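Local coordinates for protein exported gluconolactonase (Xanthomonas campestris pv. campestris, PDB 3DR2) that probably hydrolyses gluconolactone to gluconate in glucose secondary metabolism, as a calcium-binding six-bladed beta-propeller enzyme of the SMP-30/gluconolactonase family, at residues A[14-19]-A[37-42]; A[148-153]-A[167-172]; A[236-241]-A[256-261]; A[243-248]-A[280-285]; A[273-278]-A[298-303]. All blocks are in the same frame, centred on the assembly; numbering follows the deposited sequence.

In the fold
Contacts 2 and 4 are buried, contacts 3 and 5 partly so, and contact 1 lies at the surface. Contact 1 adds strand 14-15 to the outer edge of one propeller blade; contact 5 starts from strand 298-303 of that same blade and reaches the blade containing strand 269-274, and contact 4 joins the innermost strands of the same two blades, nearer the axis. Contact 3 lays an interblade loop on the second of them. Contact 2, across the chain's centre, belongs to another blade. Backbone bonds and water dominate at the rim in contact 1; sulfur and phenyl packing fills contact 4, an indole is covered in contact 5, and a buried carboxylate marks contact 2.

Contact 1. Residues A[14-19]-A[37-42]; sequences VPADCD and LLTLYD
Val14 pairs with Thr39 as an antiparallel hydrogen-bonded pair and Pro15 with Leu38 as the non-hydrogen-bonded pair beside it, bringing Pro15 CA within 4.3 Å of Leu38 CA. This is the edge of a beta-propeller blade: strand 14-15 becomes the outermost strand of a sheet in which 38-41, from near the N-terminus, lies against the C-terminal strand 298-303, the arrangement that closes the propeller ring. Thr39 N gives Val14 O a bond of 2.8 Å, while the return bond from Val14 N to Thr39 O is weak. Past the strand proper, Ala16 N bonds to Leu37 O at 2.9 Å. The side chains of Pro15 and Leu38 point apart, yet Leu38 CD1 bends back to within 3.7 Å of Pro15 CA. Leu37 carries most of the apolar packing. With CG swung opposite the backbone N (chi1 -170°), its CD2 branch touches both Ala16 CB and Cys18 SG, each at 3.9 Å, and the leucine also packs on Trp300 and Pro276. An inverse gamma turn centred on Asp17 carries the chain round between those first two partners, Ala16 and Cys18. Two waters add bridges: one joins Pro15 O to Thr39 OG1, and the second donates to Ala16 O and, at 2.7 Å, to Leu37 O.

Contact 2. Residues A[148-153]-A[167-172]; sequences DPPFGL and AHHSVY
Pro150 sets its CD over the centre of the His169 imidazole, 3.4 Å from the centroid and 12° off the ring normal, a clear CH-pi contact with the two side chains crossing at about a right angle. Beside it, Asp148 N bonds to Ser170 O at 2.9 Å, and Asp148 CB comes to the edge of the Tyr172 ring, 3.7 Å from Tyr172 CE1. The carboxylate plane is turned 60° from that phenol. A single water bridges the two segments: it donates to Asp148 OD1 and His168 O and accepts from Ser170 N and Tyr172 OH, a full set of four bonds. Further out, the N-H groups of Asn131 and Ser132 reach Asp148 OD1 and OD2 respectively, and His189 N bonds to His169 ND1, fixing the rotation of the imidazole under the proline. Pro149 packs on Asn134, a calcium ligand, with its side chain about 7 Å from a bound calcium ion. The backbone bond and the shared water thus join the loop after blade strand 144-147 to strand 169-174, while Asn131 and Ser132 hold the buried carboxylate in place; those donors probably stabilise its negative charge.

Contact 3. Residues A[236-241]-A[256-261]; sequences VPDGLP and SGTGVC
The flat groups that meet here are peptides: Gly257 N stands above the plane of the Asp238 carbonyl, 44° out of it, and bonds to Asp238 O at 2.9 Å. The same oxygen is also approached by Ser256 CB, at 3.3 Å. A similar geometry recurs within the turn, where Ser256 OG donates to Gly259 O from 47° above that carbonyl plane (2.6 Å). Gly239 and Gly257 bring backbone against backbone, their CA atoms 4.0 Å apart, and Leu240 O adds a CA-H...O contact from Ser256 CA. In propeller terms, segment 236-241 lies in the connection from the outer strand 226-234 of one blade to the inner strand 244-246 of the next, and it lies on the hairpin turn between strands 252-254 and 259-263 of that next blade. Apolar contacts gather at one end. Cys261 turns SG opposite its carbonyl carbon (chi1 -62°), which carries the sulfur to Pro237 CD at 3.6 Å and beside Val236 CG1, while Val236 CB rests on Ser256 CB. Next to them, Asp238 CB meets Thr258 CG2 at 3.9 Å, and a water spans Asp238 OD2 and Thr258 OG1; that hydroxyl has a further, weak bond to His272 NE2. Directly after Pro241 comes Asp242, a calcium ligand. One direct hydrogen bond therefore carries the polar side of the contact, and the exposed Asp238 carboxylate meets the turn through water, so its charge probably stays largely solvated.

Contact 4. Residues A[243-248]-A[280-285]; sequences GFCVDR and SNCTFD
Cys245 projects toward segment 280-285 and lays its sulfur between Cys282 SG and the Phe284 ring, in the seam where two beta-propeller blades meet near the central channel. The innermost strands 244-246 and 281-284 belong to different sheets yet run nearly the same way, 26° apart, with axes 5.4 Å from each other. Each cysteine holds SG between its backbone N and carbonyl carbon (chi1 64° in Cys245), and the two sulfurs come to 4.1 Å, a packing contact and no disulfide. Phe284 approaches Cys245 SG obliquely: Phe284 CD1 is 3.7 Å away, but the sulfur lies 67° off the ring normal, 4.8 Å from the centroid. Asp247 CB adds a looser touch on CE1 of the same ring, while the Asp247 carboxylate is held by Arg31 in a salt bridge and by hydrogen bonds from Trp251 N and Trp253 NE1. The side chain of Thr283 comes about 4 Å from a bound calcium ion. At the Gly243 end the contact becomes polar. Gly243 N bonds to Ser280 O at 3.0 Å, and the Asn281 amide lies against Gly243 CA, both OD1 and CG at 3.5 Å. That amide is held at both ends: ND2 bonds to Glu48, a calcium ligand, which makes Asn281 a second-shell residue, and Asn281 OD1 receives Cys282 N at 2.8 Å, in the carbonyl plane and on a lone pair.

Contact 5. Residues A[273-278]-A[298-303]; sequences IPTPGT and CLWMLP
Pro276 and Thr275 share one face of the Trp300 indole, and this CH-pi packing makes up most of the contact. Pro276 CD lies over the five-membered ring, 4.2 Å from its centroid, and Pro276 CG comes within 3.5 Å of Trp300 CZ2; Thr275 CB sits over the six-membered ring, also 4.2 Å from the centroid. The modelled Thr275 rotamer is doubtful, since it places OG1 and CG2 too near their neighbours. Beneath the opposite face is Cys298 CB, from the tryptophan's own strand. Trp300 CG stands opposite its carbonyl carbon (chi1 -59°), and the ring extends under the turn. Polar contacts are slight: Thr278 O lies at the indole edge, near its plane, 3.8 Å from Trp300 CH2, and no hydrogen bond crosses between the segments. Purely aliphatic contact comes at the other end, where Ile273 CD1 and Leu302 CD2 meet tip to tip at 3.6 Å. Trp300 is thus packed between blades of the propeller: its strand 298-303 runs between 38-41 and 290-295 in one sheet, whereas segment 273-278 leaves strand 269-274, which lies between 22-23 and 259-263 in the next.

Contact 1. Residues A[14-19]-A[37-42]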
# COMPACT_ATOMS: atom_id res chain seq x y z
N VAL A 14 7.81 -19.54 -9.98
CA VAL A 14 8.83 -20.09 -9.10
C VAL A 14 8.13 -20.86 -7.99
O VAL A 14 7.14 -20.39 -7.44
CB VAL A 14 9.69 -18.95 -8.50
CG1 VAL A 14 10.71 -19.52 -7.54
CG2 VAL A 14 10.37 -18.17 -9.61
N PRO A 15 8.61 -22.07 -7.66
CA PRO A 15 7.96 -22.85 -6.59
C PRO A 15 7.91 -22.05 -5.29
O PRO A 15 8.86 -21.35 -4.95
CB PRO A 15 8.85 -24.08 -6.48
CG PRO A 15 9.36 -24.25 -7.88
CD PRO A 15 9.72 -22.84 -8.25
N ALA A 16 6.80 -22.16 -4.58
CA ALA A 16 6.63 -21.45 -3.32
C ALA A 16 7.39 -22.15 -2.20
O ALA A 16 7.53 -23.37 -2.21
CB ALA A 16 5.16 -21.35 -2.96
N ASP A 17 7.89 -21.38 -1.25
CA ASP A 17 8.63 -21.96 -0.14
C ASP A 17 7.68 -22.30 1.01
O ASP A 17 7.47 -21.50 1.92
CB ASP A 17 9.72 -20.99 0.34
CG ASP A 17 10.68 -21.64 1.32
OD1 ASP A 17 11.69 -20.99 1.68
OD2 ASP A 17 10.44 -22.79 1.73
N CYS A 18 7.09 -23.49 0.94
CA CYS A 18 6.16 -23.95 1.95
C CYS A 18 6.05 -25.46 1.90
O CYS A 18 6.53 -26.10 0.96
CB CYS A 18 4.79 -23.30 1.73
SG CYS A 18 4.02 -23.66 0.13
N ASP A 19 5.41 -26.04 2.91
CA ASP A 19 5.25 -27.49 2.95
C ASP A 19 4.23 -27.95 1.93
O ASP A 19 3.30 -27.21 1.57
CB ASP A 19 4.82 -27.94 4.35
CG ASP A 19 5.87 -27.66 5.41
OD1 ASP A 19 7.05 -28.01 5.18
OD2 ASP A 19 5.52 -27.11 6.48
N LEU A 37 2.71 -25.97 -4.87
CA LEU A 37 2.33 -24.57 -5.01
C LEU A 37 3.40 -23.71 -5.69
O LEU A 37 4.59 -23.88 -5.43
CB LEU A 37 2.01 -23.97 -3.64
CG LEU A 37 1.37 -22.57 -3.64
CD1 LEU A 37 -0.05 -22.66 -4.16
CD2 LEU A 37 1.38 -22.01 -2.23
N LEU A 38 2.95 -22.80 -6.55
CA LEU A 38 3.84 -21.89 -7.26
C LEU A 38 3.54 -20.44 -6.90
O LEU A 38 2.42 -20.11 -6.47
CB LEU A 38 3.67 -22.03 -8.78
CG LEU A 38 4.02 -23.34 -9.48
CD1 LEU A 38 5.48 -23.68 -9.22
CD2 LEU A 38 3.13 -24.44 -8.99
N THR A 39 4.53 -19.58 -7.09
CA THR A 39 4.37 -18.15 -6.83
C THR A 39 4.29 -17.45 -8.18
O THR A 39 5.22 -17.55 -8.98
CB THR A 39 5.56 -17.59 -6.04
OG1 THR A 39 5.65 -18.26 -4.78
CG2 THR A 39 5.40 -16.09 -5.80
N LEU A 40 3.19 -16.75 -8.43
CA LEU A 40 3.00 -16.04 -9.69
C LEU A 40 3.34 -14.56 -9.59
O LEU A 40 3.66 -13.91 -10.58
CB LEU A 40 1.56 -16.19 -10.18
CG LEU A 40 1.05 -17.62 -10.39
CD1 LEU A 40 -0.39 -17.59 -10.88
CD2 LEU A 40 1.93 -18.33 -11.40
N TYR A 41 3.25 -14.02 -8.37
CA TYR A 41 3.54 -12.61 -8.14
C TYR A 41 3.84 -12.45 -6.66
O TYR A 41 3.24 -13.12 -5.84
CB TYR A 41 2.32 -11.75 -8.51
CG TYR A 41 2.58 -10.26 -8.59
CD1 TYR A 41 3.25 -9.71 -9.68
CD2 TYR A 41 2.11 -9.40 -7.59
CE1 TYR A 41 3.45 -8.33 -9.78
CE2 TYR A 41 2.31 -8.03 -7.68
CZ TYR A 41 2.98 -7.50 -8.78
OH TYR A 41 3.15 -6.13 -8.90
N ASP A 42 4.78 -11.58 -6.31
CA ASP A 42 5.10 -11.39 -4.90
C ASP A 42 5.43 -9.94 -4.60
O ASP A 42 6.11 -9.65 -3.62
CB ASP A 42 6.26 -12.30 -4.49
CG ASP A 42 7.58 -11.94 -5.15
OD1 ASP A 42 7.64 -11.02 -5.98
OD2 ASP A 42 8.59 -12.61 -4.83
O HOH W 1 8.24 -18.45 -4.67
O HOH W 2 6.34 -25.28 -3.87

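Contact 2. Residues A[148-153]-A[167-172]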
# COMPACT_ATOMS: atom_id res chain seq x y z
N ASP A 148 -21.28 -7.11 3.03
CA ASP A 148 -21.03 -5.73 3.40
C ASP A 148 -20.54 -5.48 4.83
O ASP A 148 -21.22 -4.83 5.62
CB ASP A 148 -22.30 -4.90 3.15
CG ASP A 148 -22.04 -3.41 3.17
OD1 ASP A 148 -22.91 -2.65 3.65
OD2 ASP A 148 -20.97 -2.99 2.70
N PRO A 149 -19.36 -6.00 5.18
CA PRO A 149 -18.84 -5.79 6.53
C PRO A 149 -18.27 -4.36 6.57
O PRO A 149 -18.14 -3.73 5.53
CB PRO A 149 -17.75 -6.85 6.65
CG PRO A 149 -17.18 -6.84 5.26
CD PRO A 149 -18.42 -6.80 4.38
N PRO A 150 -17.95 -3.84 7.76
CA PRO A 150 -17.40 -2.48 7.89
C PRO A 150 -15.88 -2.36 7.87
O PRO A 150 -15.34 -1.34 8.28
CB PRO A 150 -17.98 -2.02 9.22
CG PRO A 150 -17.85 -3.27 10.03
CD PRO A 150 -18.34 -4.36 9.08
N PHE A 151 -15.18 -3.39 7.40
CA PHE A 151 -13.72 -3.35 7.38
C PHE A 151 -13.16 -2.10 6.70
O PHE A 151 -12.19 -1.51 7.18
CB PHE A 151 -13.16 -4.61 6.71
CG PHE A 151 -13.36 -5.86 7.52
CD1 PHE A 151 -12.79 -5.98 8.78
CD2 PHE A 151 -14.13 -6.91 7.03
CE1 PHE A 151 -12.98 -7.13 9.54
CE2 PHE A 151 -14.32 -8.07 7.78
CZ PHE A 151 -13.75 -8.18 9.04
N GLY A 152 -13.77 -1.70 5.59
CA GLY A 152 -13.31 -0.52 4.87
C GLY A 152 -13.54 0.80 5.57
O GLY A 152 -13.09 1.85 5.10
N LEU A 153 -14.25 0.77 6.69
CA LEU A 153 -14.55 1.99 7.45
C LEU A 153 -13.73 2.14 8.72
O LEU A 153 -13.86 3.13 9.44
CB LEU A 153 -16.03 2.02 7.84
CG LEU A 153 -17.06 1.96 6.72
CD1 LEU A 153 -18.46 1.93 7.33
CD2 LEU A 153 -16.89 3.17 5.82
N ALA A 167 -27.12 -0.01 10.19
CA ALA A 167 -26.98 -0.67 11.49
C ALA A 167 -26.94 -2.18 11.32
O ALA A 167 -27.40 -2.93 12.19
CB ALA A 167 -28.14 -0.27 12.39
N HIS A 168 -26.40 -2.63 10.20
CA HIS A 168 -26.31 -4.05 9.93
C HIS A 168 -25.24 -4.34 8.88
O HIS A 168 -24.95 -3.49 8.04
CB HIS A 168 -27.67 -4.58 9.45
CG HIS A 168 -28.30 -3.74 8.38
ND1 HIS A 168 -28.05 -3.93 7.04
CD2 HIS A 168 -29.15 -2.69 8.45
CE1 HIS A 168 -28.72 -3.03 6.33
NE2 HIS A 168 -29.40 -2.27 7.17
N HIS A 169 -24.64 -5.53 8.97
CA HIS A 169 -23.63 -5.99 8.01
C HIS A 169 -24.39 -7.06 7.27
O HIS A 169 -24.59 -8.15 7.80
CB HIS A 169 -22.45 -6.65 8.73
CG HIS A 169 -21.81 -5.80 9.78
ND1 HIS A 169 -20.88 -6.30 10.67
CD2 HIS A 169 -21.95 -4.49 10.08
CE1 HIS A 169 -20.49 -5.34 11.48
NE2 HIS A 169 -21.12 -4.23 11.15
N SER A 170 -24.81 -6.78 6.04
CA SER A 170 -25.62 -7.75 5.32
C SER A 170 -25.03 -8.39 4.09
O SER A 170 -23.99 -7.97 3.58
CB SER A 170 -26.94 -7.09 4.93
OG SER A 170 -27.55 -6.46 6.04
N VAL A 171 -25.71 -9.43 3.63
CA VAL A 171 -25.37 -10.13 2.41
C VAL A 171 -26.50 -9.61 1.54
O VAL A 171 -27.67 -9.69 1.92
CB VAL A 171 -25.52 -11.67 2.53
CG1 VAL A 171 -25.41 -12.30 1.15
CG2 VAL A 171 -24.44 -12.23 3.44
N TYR A 172 -26.17 -9.03 0.39
CA TYR A 172 -27.18 -8.48 -0.50
C TYR A 172 -27.23 -9.17 -1.85
O TYR A 172 -26.27 -9.82 -2.27
CB TYR A 172 -26.93 -7.00 -0.77
CG TYR A 172 -26.98 -6.09 0.43
CD1 TYR A 172 -25.85 -5.86 1.21
CD2 TYR A 172 -28.16 -5.42 0.76
CE1 TYR A 172 -25.88 -4.98 2.28
CE2 TYR A 172 -28.21 -4.54 1.83
CZ TYR A 172 -27.07 -4.32 2.58
OH TYR A 172 -27.12 -3.45 3.64
O HOH W 3 -24.86 -3.86 5.18

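Contact 3. Residues A[236-241]-A[256-261]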
# COMPACT_ATOMS: atom_id res chain seq x y z
N VAL A 236 -12.28 -23.15 10.20
CA VAL A 236 -10.96 -23.54 9.71
C VAL A 236 -10.07 -23.68 10.94
O VAL A 236 -10.23 -22.96 11.92
CB VAL A 236 -10.36 -22.49 8.73
CG1 VAL A 236 -11.16 -22.49 7.44
CG2 VAL A 236 -10.34 -21.11 9.37
N PRO A 237 -9.12 -24.62 10.90
CA PRO A 237 -8.21 -24.83 12.03
C PRO A 237 -7.51 -23.58 12.53
O PRO A 237 -7.43 -23.35 13.74
CB PRO A 237 -7.23 -25.87 11.49
CG PRO A 237 -8.09 -26.67 10.56
CD PRO A 237 -8.85 -25.59 9.82
N ASP A 238 -7.01 -22.75 11.61
CA ASP A 238 -6.29 -21.55 12.01
C ASP A 238 -6.63 -20.30 11.21
O ASP A 238 -6.88 -20.36 10.01
CB ASP A 238 -4.79 -21.81 11.90
CG ASP A 238 -4.33 -22.88 12.86
OD1 ASP A 238 -4.29 -22.61 14.07
OD2 ASP A 238 -4.01 -24.00 12.39
N GLY A 239 -6.63 -19.16 11.89
CA GLY A 239 -6.90 -17.91 11.22
C GLY A 239 -8.35 -17.70 10.84
O GLY A 239 -9.26 -18.28 11.43
N LEU A 240 -8.55 -16.87 9.82
CA LEU A 240 -9.89 -16.53 9.37
C LEU A 240 -10.28 -17.12 8.02
O LEU A 240 -9.48 -17.11 7.08
CB LEU A 240 -10.01 -15.01 9.26
CG LEU A 240 -9.56 -14.17 10.44
CD1 LEU A 240 -9.34 -12.73 10.00
CD2 LEU A 240 -10.58 -14.25 11.55
N PRO A 241 -11.51 -17.65 7.92
CA PRO A 241 -11.95 -18.20 6.64
C PRO A 241 -12.44 -16.95 5.90
O PRO A 241 -13.62 -16.61 5.94
CB PRO A 241 -13.08 -19.14 7.04
CG PRO A 241 -13.66 -18.48 8.25
CD PRO A 241 -12.43 -18.03 9.00
N SER A 256 -7.34 -19.57 4.89
CA SER A 256 -7.15 -19.64 6.33
C SER A 256 -5.79 -19.03 6.63
O SER A 256 -5.06 -18.65 5.72
CB SER A 256 -7.23 -21.08 6.85
OG SER A 256 -6.12 -21.85 6.41
N GLY A 257 -5.44 -18.94 7.91
CA GLY A 257 -4.17 -18.35 8.28
C GLY A 257 -2.94 -19.12 7.83
O GLY A 257 -1.86 -18.55 7.70
N THR A 258 -3.12 -20.42 7.57
CA THR A 258 -2.00 -21.27 7.18
C THR A 258 -2.04 -21.82 5.76
O THR A 258 -1.11 -22.50 5.33
CB THR A 258 -1.88 -22.46 8.14
OG1 THR A 258 -3.09 -23.22 8.11
CG2 THR A 258 -1.63 -21.98 9.56
N GLY A 259 -3.11 -21.53 5.04
CA GLY A 259 -3.24 -22.02 3.68
C GLY A 259 -4.69 -22.26 3.32
O GLY A 259 -5.57 -21.65 3.92
N VAL A 260 -4.94 -23.15 2.36
CA VAL A 260 -6.31 -23.44 1.96
C VAL A 260 -6.82 -24.77 2.52
O VAL A 260 -6.13 -25.79 2.46
CB VAL A 260 -6.45 -23.46 0.41
CG1 VAL A 260 -7.79 -24.05 0.00
CG2 VAL A 260 -6.31 -22.04 -0.13
N CYS A 261 -8.03 -24.73 3.08
CA CYS A 261 -8.66 -25.92 3.65
C CYS A 261 -9.73 -26.38 2.68
O CYS A 261 -10.43 -25.56 2.09
CB CYS A 261 -9.32 -25.60 5.00
SG CYS A 261 -8.20 -25.04 6.30
O HOH W 4 -3.97 -25.04 9.80

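Contact 4. Residues A[243-248]-A[280-285]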
# COMPACT_ATOMS: atom_id res chain seq x y z
N GLY A 243 -11.86 -15.51 2.20
CA GLY A 243 -12.54 -15.77 0.94
C GLY A 243 -12.44 -17.25 0.63
O GLY A 243 -11.55 -17.93 1.13
N PHE A 244 -13.35 -17.75 -0.20
CA PHE A 244 -13.35 -19.17 -0.55
C PHE A 244 -14.14 -19.41 -1.83
O PHE A 244 -14.83 -18.51 -2.32
CB PHE A 244 -13.94 -19.99 0.60
CG PHE A 244 -15.29 -19.50 1.05
CD1 PHE A 244 -16.45 -19.90 0.38
CD2 PHE A 244 -15.41 -18.65 2.14
CE1 PHE A 244 -17.70 -19.44 0.80
CE2 PHE A 244 -16.65 -18.19 2.56
CZ PHE A 244 -17.80 -18.59 1.89
N CYS A 245 -14.04 -20.62 -2.37
CA CYS A 245 -14.77 -20.96 -3.58
C CYS A 245 -15.29 -22.38 -3.47
O CYS A 245 -14.89 -23.13 -2.58
CB CYS A 245 -13.88 -20.82 -4.81
SG CYS A 245 -12.47 -21.95 -4.87
N VAL A 246 -16.21 -22.73 -4.36
CA VAL A 246 -16.79 -24.07 -4.39
C VAL A 246 -16.62 -24.64 -5.79
O VAL A 246 -16.89 -23.95 -6.77
CB VAL A 246 -18.29 -24.03 -4.03
CG1 VAL A 246 -18.87 -25.43 -4.10
CG2 VAL A 246 -18.47 -23.45 -2.63
N ASP A 247 -16.17 -25.89 -5.88
CA ASP A 247 -15.97 -26.50 -7.19
C ASP A 247 -17.21 -27.24 -7.68
O ASP A 247 -18.19 -27.37 -6.96
CB ASP A 247 -14.75 -27.44 -7.16
CG ASP A 247 -14.94 -28.65 -6.28
OD1 ASP A 247 -13.92 -29.24 -5.86
OD2 ASP A 247 -16.11 -29.04 -6.02
N ARG A 248 -17.17 -27.72 -8.93
CA ARG A 248 -18.31 -28.42 -9.51
C ARG A 248 -18.75 -29.65 -8.72
O ARG A 248 -19.91 -30.06 -8.80
CB ARG A 248 -18.01 -28.83 -10.96
CG ARG A 248 -18.84 -28.09 -12.00
CD ARG A 248 -18.13 -26.86 -12.55
NE ARG A 248 -16.92 -27.21 -13.30
CZ ARG A 248 -16.17 -26.34 -13.96
NH1 ARG A 248 -16.50 -25.05 -13.98
NH2 ARG A 248 -15.09 -26.75 -14.60
N SER A 280 -5.74 -15.02 1.81
CA SER A 280 -6.94 -14.19 1.91
C SER A 280 -8.12 -14.64 1.06
O SER A 280 -9.27 -14.33 1.37
CB SER A 280 -6.60 -12.75 1.53
OG SER A 280 -6.28 -12.67 0.14
N ASN A 281 -7.85 -15.36 -0.02
CA ASN A 281 -8.93 -15.77 -0.91
C ASN A 281 -8.40 -16.80 -1.91
O ASN A 281 -7.20 -17.06 -1.97
CB ASN A 281 -9.44 -14.54 -1.67
CG ASN A 281 -10.92 -14.60 -1.97
OD1 ASN A 281 -11.44 -15.62 -2.39
ND2 ASN A 281 -11.61 -13.47 -1.77
N CYS A 282 -9.30 -17.40 -2.68
CA CYS A 282 -8.89 -18.36 -3.70
C CYS A 282 -10.01 -18.56 -4.70
O CYS A 282 -11.17 -18.24 -4.43
CB CYS A 282 -8.47 -19.70 -3.07
SG CYS A 282 -9.74 -20.60 -2.13
N THR A 283 -9.65 -19.08 -5.87
CA THR A 283 -10.63 -19.32 -6.93
C THR A 283 -9.99 -20.26 -7.94
O THR A 283 -8.77 -20.46 -7.94
CB THR A 283 -11.03 -17.99 -7.63
OG1 THR A 283 -12.27 -18.16 -8.33
CG2 THR A 283 -9.95 -17.55 -8.63
N PHE A 284 -10.81 -20.87 -8.79
CA PHE A 284 -10.31 -21.77 -9.82
C PHE A 284 -10.43 -21.10 -11.17
O PHE A 284 -11.14 -20.09 -11.32
CB PHE A 284 -11.13 -23.05 -9.89
CG PHE A 284 -10.76 -24.07 -8.87
CD1 PHE A 284 -11.44 -24.15 -7.66
CD2 PHE A 284 -9.72 -24.96 -9.11
CE1 PHE A 284 -11.10 -25.11 -6.72
CE2 PHE A 284 -9.37 -25.93 -8.17
CZ PHE A 284 -10.06 -26.00 -6.97
N ASP A 285 -9.73 -21.65 -12.16
CA ASP A 285 -9.84 -21.13 -13.51
C ASP A 285 -11.10 -21.81 -14.05
O ASP A 285 -11.74 -22.61 -13.36
CB ASP A 285 -8.60 -21.49 -14.34
CG ASP A 285 -8.37 -22.98 -14.44
OD1 ASP A 285 -8.84 -23.74 -13.56
OD2 ASP A 285 -7.69 -23.40 -15.39

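Contact 5. Residues A[273-278]-A[298-303]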
# COMPACT_ATOMS: atom_id res chain seq x y z
N ILE A 273 -3.85 -27.28 2.19
CA ILE A 273 -2.82 -26.88 1.23
C ILE A 273 -2.04 -25.72 1.85
O ILE A 273 -2.48 -24.57 1.81
CB ILE A 273 -3.45 -26.43 -0.11
CG1 ILE A 273 -4.17 -27.61 -0.76
CG2 ILE A 273 -2.36 -25.88 -1.04
CD1 ILE A 273 -5.02 -27.24 -1.96
N PRO A 274 -0.87 -26.01 2.44
CA PRO A 274 -0.07 -24.95 3.05
C PRO A 274 0.34 -23.86 2.07
O PRO A 274 0.57 -24.12 0.89
CB PRO A 274 1.14 -25.70 3.59
CG PRO A 274 0.60 -27.06 3.89
CD PRO A 274 -0.26 -27.33 2.68
N THR A 275 0.41 -22.63 2.57
CA THR A 275 0.83 -21.49 1.78
C THR A 275 1.86 -20.76 2.65
O THR A 275 1.74 -20.73 3.87
CB THR A 275 -0.34 -20.56 1.45
OG1 THR A 275 0.14 -19.45 0.69
CG2 THR A 275 -0.98 -20.04 2.72
N PRO A 276 2.88 -20.15 2.02
CA PRO A 276 3.93 -19.43 2.76
C PRO A 276 3.52 -18.31 3.72
O PRO A 276 4.27 -17.97 4.63
CB PRO A 276 4.89 -18.97 1.66
CG PRO A 276 4.07 -18.99 0.41
CD PRO A 276 3.17 -20.17 0.58
N GLY A 277 2.34 -17.74 3.51
CA GLY A 277 1.86 -16.68 4.38
C GLY A 277 0.35 -16.82 4.51
O GLY A 277 -0.23 -17.72 3.92
N THR A 278 -0.29 -15.95 5.28
CA THR A 278 -1.73 -16.03 5.43
C THR A 278 -2.37 -15.95 4.05
O THR A 278 -1.89 -15.22 3.19
CB THR A 278 -2.26 -14.87 6.30
OG1 THR A 278 -1.73 -14.98 7.62
CG2 THR A 278 -3.79 -14.90 6.36
N CYS A 298 1.48 -11.75 -2.27
CA CYS A 298 1.41 -12.79 -3.29
C CYS A 298 0.14 -13.28 -3.95
O CYS A 298 -0.97 -13.16 -3.43
CB CYS A 298 2.09 -14.05 -2.74
SG CYS A 298 3.67 -13.79 -1.93
N LEU A 299 0.36 -13.88 -5.11
CA LEU A 299 -0.67 -14.55 -5.90
C LEU A 299 0.01 -15.91 -6.13
O LEU A 299 1.05 -15.98 -6.79
CB LEU A 299 -0.91 -13.86 -7.24
CG LEU A 299 -2.23 -14.11 -7.97
CD1 LEU A 299 -1.94 -14.41 -9.43
CD2 LEU A 299 -3.03 -15.25 -7.35
N TRP A 300 -0.54 -16.96 -5.54
CA TRP A 300 0.03 -18.30 -5.70
C TRP A 300 -0.88 -19.12 -6.60
O TRP A 300 -2.03 -18.76 -6.83
CB TRP A 300 0.15 -19.00 -4.34
CG TRP A 300 0.99 -18.28 -3.33
CD1 TRP A 300 2.34 -18.06 -3.38
CD2 TRP A 300 0.54 -17.72 -2.09
NE1 TRP A 300 2.76 -17.41 -2.24
CE2 TRP A 300 1.68 -17.19 -1.43
CE3 TRP A 300 -0.71 -17.63 -1.46
CZ2 TRP A 300 1.60 -16.57 -0.18
CZ3 TRP A 300 -0.79 -17.01 -0.21
CH2 TRP A 300 0.36 -16.50 0.41
N MET A 301 -0.36 -20.24 -7.11
CA MET A 301 -1.17 -21.10 -7.96
C MET A 301 -0.80 -22.56 -7.79
O MET A 301 0.38 -22.90 -7.66
CB MET A 301 -1.04 -20.70 -9.43
CG MET A 301 -1.98 -21.46 -10.37
SD MET A 301 -1.26 -22.96 -11.15
CE MET A 301 -0.21 -22.18 -12.37
N LEU A 302 -1.81 -23.42 -7.77
CA LEU A 302 -1.61 -24.86 -7.63
C LEU A 302 -2.17 -25.53 -8.88
O LEU A 302 -3.38 -25.62 -9.07
CB LEU A 302 -2.35 -25.38 -6.39
CG LEU A 302 -2.04 -26.82 -5.99
CD1 LEU A 302 -0.58 -26.93 -5.58
CD2 LEU A 302 -2.94 -27.26 -4.85
N PRO A 303 -1.28 -26.04 -9.75
CA PRO A 303 -1.70 -26.70 -10.98
C PRO A 303 -2.04 -28.17 -10.75
O PRO A 303 -1.19 -28.96 -10.38
CB PRO A 303 -0.50 -26.51 -11.89
CG PRO A 303 0.64 -26.70 -10.93
CD PRO A 303 0.19 -25.94 -9.68